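Local coordinates for StiE protein (Stigmatella aurantiaca, PDB 6ECX), which transfers a methyl group from S-adenosylmethionine to an oxygen of its substrate, probably a polyketide intermediate, as the O-methyltransferase domain of a larger polyketide synthase, at residues E75-L80 with L161-A166. Numbering follows the deposited sequence.
Sequences ELRRVL and LGFEVA. With SAM (S-adenosylmethionine), chain B.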
ATOM      1  N   GLU A  75       8.992   0.699   9.042  1.00 55.34           N
ATOM      2  CA  GLU A  75       8.046   1.151  10.057  1.00 51.16           C
ATOM      3  C   GLU A  75       6.618   1.211   9.513  1.00 57.70           C
ATOM      4  O   GLU A  75       5.662   0.857  10.214  1.00 46.46           O
ATOM      5  CB  GLU A  75       8.484   2.515  10.587  1.00 49.99           C
ATOM      6  CG  GLU A  75       7.473   3.204  11.496  1.00 48.89           C
ATOM      7  CD  GLU A  75       7.278   2.510  12.837  1.00 54.25           C
ATOM      8  OE1 GLU A  75       7.981   1.513  13.121  1.00 53.48           O
ATOM      9  OE2 GLU A  75       6.410   2.980  13.610  1.00 56.33           O
ATOM     10  N   LEU A  76       6.448   1.668   8.268  1.00 53.04           N
ATOM     11  CA  LEU A  76       5.131   1.606   7.641  1.00 48.97           C
ATOM     12  C   LEU A  76       4.606   0.173   7.637  1.00 49.58           C
ATOM     13  O   LEU A  76       3.448  -0.085   7.998  1.00 49.16           O
ATOM     14  CB  LEU A  76       5.206   2.157   6.217  1.00 51.65           C
ATOM     15  CG  LEU A  76       3.901   2.116   5.424  1.00 48.69           C
ATOM     16  CD1 LEU A  76       3.053   3.334   5.750  1.00 50.63           C
ATOM     17  CD2 LEU A  76       4.220   2.084   3.950  1.00 59.97           C
ATOM     18  N   ARG A  77       5.472  -0.778   7.271  1.00 40.39           N
ATOM     19  CA  ARG A  77       5.096  -2.187   7.261  1.00 44.07           C
ATOM     20  C   ARG A  77       4.761  -2.702   8.663  1.00 47.31           C
ATOM     21  O   ARG A  77       3.826  -3.495   8.831  1.00 46.66           O
ATOM     22  CB  ARG A  77       6.230  -3.021   6.672  1.00 48.69           C
ATOM     23  CG  ARG A  77       6.019  -3.467   5.241  1.00 68.47           C
ATOM     24  CD  ARG A  77       6.299  -2.348   4.285  1.00 79.41           C
ATOM     25  NE  ARG A  77       5.998  -2.711   2.902  1.00 80.79           N
ATOM     26  CZ  ARG A  77       6.128  -1.872   1.883  1.00 73.83           C
ATOM     27  NH1 ARG A  77       6.554  -0.636   2.110  1.00 75.15           N
ATOM     28  NH2 ARG A  77       5.833  -2.259   0.651  1.00 68.52           N
ATOM     29  N   ARG A  78       5.552  -2.310   9.671  1.00 50.41           N
ATOM     30  CA  ARG A  78       5.293  -2.746  11.040  1.00 52.61           C
ATOM     31  C   ARG A  78       3.874  -2.380  11.455  1.00 46.59           C
ATOM     32  O   ARG A  78       3.142  -3.214  11.995  1.00 43.58           O
ATOM     33  CB  ARG A  78       6.320  -2.137  12.005  1.00 50.41           C
ATOM     34  CG  ARG A  78       6.272  -2.722  13.430  1.00 49.77           C
ATOM     35  CD  ARG A  78       7.280  -2.034  14.359  1.00 47.45           C
ATOM     36  NE  ARG A  78       6.907  -0.641  14.604  1.00 49.42           N
ATOM     37  CZ  ARG A  78       6.192  -0.232  15.648  1.00 53.47           C
ATOM     38  NH1 ARG A  78       5.781  -1.110  16.555  1.00 52.46           N
ATOM     39  NH2 ARG A  78       5.882   1.051  15.780  1.00 54.08           N
ATOM     40  N   VAL A  79       3.440  -1.163  11.128  1.00 48.89           N
ATOM     41  CA  VAL A  79       2.091  -0.732  11.496  1.00 51.24           C
ATOM     42  C   VAL A  79       1.036  -1.447  10.651  1.00 51.31           C
ATOM     43  O   VAL A  79      -0.009  -1.868  11.170  1.00 46.25           O
ATOM     44  CB  VAL A  79       1.966   0.794  11.388  1.00 45.68           C
ATOM     45  CG1 VAL A  79       0.568   1.239  11.815  1.00 42.18           C
ATOM     46  CG2 VAL A  79       3.037   1.473  12.240  1.00 46.41           C
ATOM     47  N   LEU A  80       1.287  -1.594   9.341  1.00 43.63           N
ATOM     48  CA  LEU A  80       0.371  -2.331   8.468  1.00 40.83           C
ATOM     49  C   LEU A  80       0.078  -3.736   8.979  1.00 39.49           C
ATOM     50  O   LEU A  80      -1.048  -4.227   8.848  1.00 45.88           O
ATOM     51  CB  LEU A  80       0.949  -2.419   7.055  1.00 49.13           C
ATOM     52  CG  LEU A  80       0.663  -1.225   6.149  1.00 44.76           C
ATOM     53  CD1 LEU A  80       1.691  -1.144   5.010  1.00 49.35           C
ATOM     54  CD2 LEU A  80      -0.747  -1.399   5.597  1.00 43.80           C
ATOM     55  N   LEU A 161      -2.847  -8.783   0.661  1.00 38.96           N
ATOM     56  CA  LEU A 161      -2.079  -7.551   0.786  1.00 37.65           C
ATOM     57  C   LEU A 161      -2.385  -6.653  -0.409  1.00 41.80           C
ATOM     58  O   LEU A 161      -2.369  -7.117  -1.564  1.00 42.76           O
ATOM     59  CB  LEU A 161      -0.556  -7.803   0.827  1.00 38.32           C
ATOM     60  CG  LEU A 161       0.066  -8.915   1.660  1.00 45.95           C
ATOM     61  CD1 LEU A 161       1.589  -8.920   1.490  1.00 46.43           C
ATOM     62  CD2 LEU A 161      -0.282  -8.743   3.118  1.00 43.54           C
ATOM     63  N   GLY A 162      -2.635  -5.374  -0.134  1.00 38.53           N
ATOM     64  CA  GLY A 162      -2.755  -4.379  -1.195  1.00 35.82           C
ATOM     65  C   GLY A 162      -2.181  -3.070  -0.703  1.00 43.57           C
ATOM     66  O   GLY A 162      -2.902  -2.261  -0.113  1.00 39.20           O
ATOM     67  N   PHE A 163      -0.883  -2.852  -0.917  1.00 44.52           N
ATOM     68  CA  PHE A 163      -0.211  -1.641  -0.461  1.00 50.03           C
ATOM     69  C   PHE A 163      -0.107  -0.703  -1.659  1.00 51.82           C
ATOM     70  O   PHE A 163       0.668  -0.958  -2.589  1.00 50.79           O
ATOM     71  CB  PHE A 163       1.162  -1.952   0.140  1.00 48.31           C
ATOM     72  CG  PHE A 163       1.124  -2.990   1.259  1.00 47.70           C
ATOM     73  CD1 PHE A 163      -0.030  -3.172   2.033  1.00 47.89           C
ATOM     74  CD2 PHE A 163       2.238  -3.792   1.523  1.00 48.29           C
ATOM     75  CE1 PHE A 163      -0.068  -4.130   3.048  1.00 43.52           C
ATOM     76  CE2 PHE A 163       2.214  -4.750   2.538  1.00 49.90           C
ATOM     77  CZ  PHE A 163       1.048  -4.920   3.304  1.00 41.97           C
ATOM     78  N   GLU A 164      -0.910   0.354  -1.640  1.00 48.68           N
ATOM     79  CA  GLU A 164      -0.974   1.343  -2.717  1.00 60.34           C
ATOM     80  C   GLU A 164      -1.285   0.682  -4.062  1.00 61.63           C
ATOM     81  O   GLU A 164      -0.607   0.908  -5.067  1.00 60.59           O
ATOM     82  CB  GLU A 164       0.322   2.149  -2.787  1.00 58.82           C
ATOM     83  CG  GLU A 164       0.625   2.984  -1.560  1.00 59.13           C
ATOM     84  CD  GLU A 164       1.883   3.829  -1.730  1.00 75.61           C
ATOM     85  OE1 GLU A 164       2.441   4.283  -0.709  1.00 78.94           O
ATOM     86  OE2 GLU A 164       2.310   4.040  -2.887  1.00 82.58           O
ATOM     87  N   VAL A 165      -2.325  -0.155  -4.072  1.00 50.13           N
ATOM     88  CA  VAL A 165      -2.706  -0.892  -5.274  1.00 51.76           C
ATOM     89  C   VAL A 165      -4.163  -0.619  -5.631  1.00 52.58           C
ATOM     90  O   VAL A 165      -4.478  -0.221  -6.758  1.00 54.88           O
ATOM     91  CB  VAL A 165      -2.481  -2.408  -5.101  1.00 60.43           C
ATOM     92  CG1 VAL A 165      -2.815  -3.123  -6.401  1.00 67.00           C
ATOM     93  CG2 VAL A 165      -1.057  -2.699  -4.653  1.00 55.57           C
ATOM     94  N   ALA A 166      -5.064  -0.854  -4.675  1.00 45.29           N
ATOM     95  CA  ALA A 166      -6.494  -0.728  -4.954  1.00 49.21           C
ATOM     96  C   ALA A 166      -6.832   0.641  -5.533  1.00 57.83           C
ATOM     97  O   ALA A 166      -7.711   0.758  -6.396  1.00 61.94           O
ATOM     98  CB  ALA A 166      -7.312  -0.996  -3.681  1.00 51.69           C
TER
HETATM   99  N   SAM B1301       2.741  -3.230  -3.269  1.00 59.92           N
HETATM  100  CA  SAM B1301       4.052  -2.958  -3.846  1.00 68.71           C
HETATM  101  C   SAM B1301       4.932  -2.203  -2.860  1.00 81.70           C
HETATM  102  O   SAM B1301       4.419  -1.704  -1.862  1.00 85.24           O
HETATM  103  OXT SAM B1301       6.150  -2.076  -3.021  1.00 81.46           O
HETATM  104  CB  SAM B1301       3.902  -2.169  -5.134  1.00 64.93           C
HETATM  105  CG  SAM B1301       3.023  -0.930  -5.021  1.00 64.36           C
HETATM  106  SD  SAM B1301       3.094   0.028  -6.559  1.00 60.79           S
HETATM  107  CE  SAM B1301       2.851   1.708  -5.926  1.00 61.22           C
HETATM  108  C5' SAM B1301       1.547  -0.425  -7.382  1.00 41.71           C
HETATM  109  C4' SAM B1301       1.555  -1.863  -7.906  1.00 51.82           C
HETATM  110  O4' SAM B1301       0.259  -2.309  -8.279  1.00 50.78           O
HETATM  111  C3' SAM B1301       2.432  -2.104  -9.130  1.00 63.24           C
HETATM  112  O3' SAM B1301       3.159  -3.289  -8.859  1.00 57.42           O
HETATM  113  C2' SAM B1301       1.454  -2.378 -10.265  1.00 60.11           C
HETATM  114  O2' SAM B1301       1.941  -3.265 -11.254  1.00 55.81           O
HETATM  115  C1' SAM B1301       0.312  -3.028  -9.498  1.00 53.35           C
HETATM  116  N9  SAM B1301      -1.011  -2.994 -10.152  1.00 52.12           N
HETATM  117  C8  SAM B1301      -1.683  -1.873 -10.575  1.00 52.72           C
HETATM  118  N7  SAM B1301      -2.881  -2.259 -11.086  1.00 48.68           N
HETATM  119  C5  SAM B1301      -2.983  -3.605 -11.007  1.00 44.03           C
HETATM  120  C6  SAM B1301      -3.972  -4.499 -11.376  1.00 45.29           C
HETATM  121  N6  SAM B1301      -5.102  -4.077 -11.940  1.00 54.74           N
HETATM  122  N1  SAM B1301      -3.793  -5.855 -11.156  1.00 56.71           N
HETATM  123  C2  SAM B1301      -2.640  -6.317 -10.565  1.00 46.87           C
HETATM  124  N3  SAM B1301      -1.663  -5.416 -10.199  1.00 48.39           N
HETATM  125  C4  SAM B1301      -1.818  -4.083 -10.416  1.00 50.01           C
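A buried hydrophobic contact, with an arginine at its margin, joins the end of helix 64-80 to the end of strand 157-163, beside the methionine part of S-adenosylmethionine. L80 lays CD1 almost centrally over one face of the F163 ring, 4.0 Å from the centroid and 11° off the normal, a CH-pi contact. Its other methyl, CD2, reaches F163 CE1 at 3.8 Å. A branched leucine suits this place because both methyls can bear on the ring, whose opposite face is met by L161 CB, offset toward the rim. F163 has CG anti to its own carbonyl carbon (chi1 -54°), which turns the ring away from the carbonyl and onto L80. In this Rossmann-like methyltransferase fold, 157-163 is the fourth strand in chain order, and its end lines the cofactor pocket: F163 O accepts a hydrogen bond from the SAM amino N at 3.1 Å. R77, long enough to span from helix to ligand, bends at chi2, then runs extended past F163, with the guanidinium 89° from the ring plane and NH2 lying 4.0 Å from F163 CD2. The same NH2 approaches the SAM carboxylate O at 2.9 Å, edge-on, and makes a salt bridge with D102, while F37 adds a cation-pi contact. The positive guanidinium should therefore help balance the carboxylates of both D102 and the cofactor. Beyond F163, V165 CG1 touches the ribose at SAM O4' (3.7 Å).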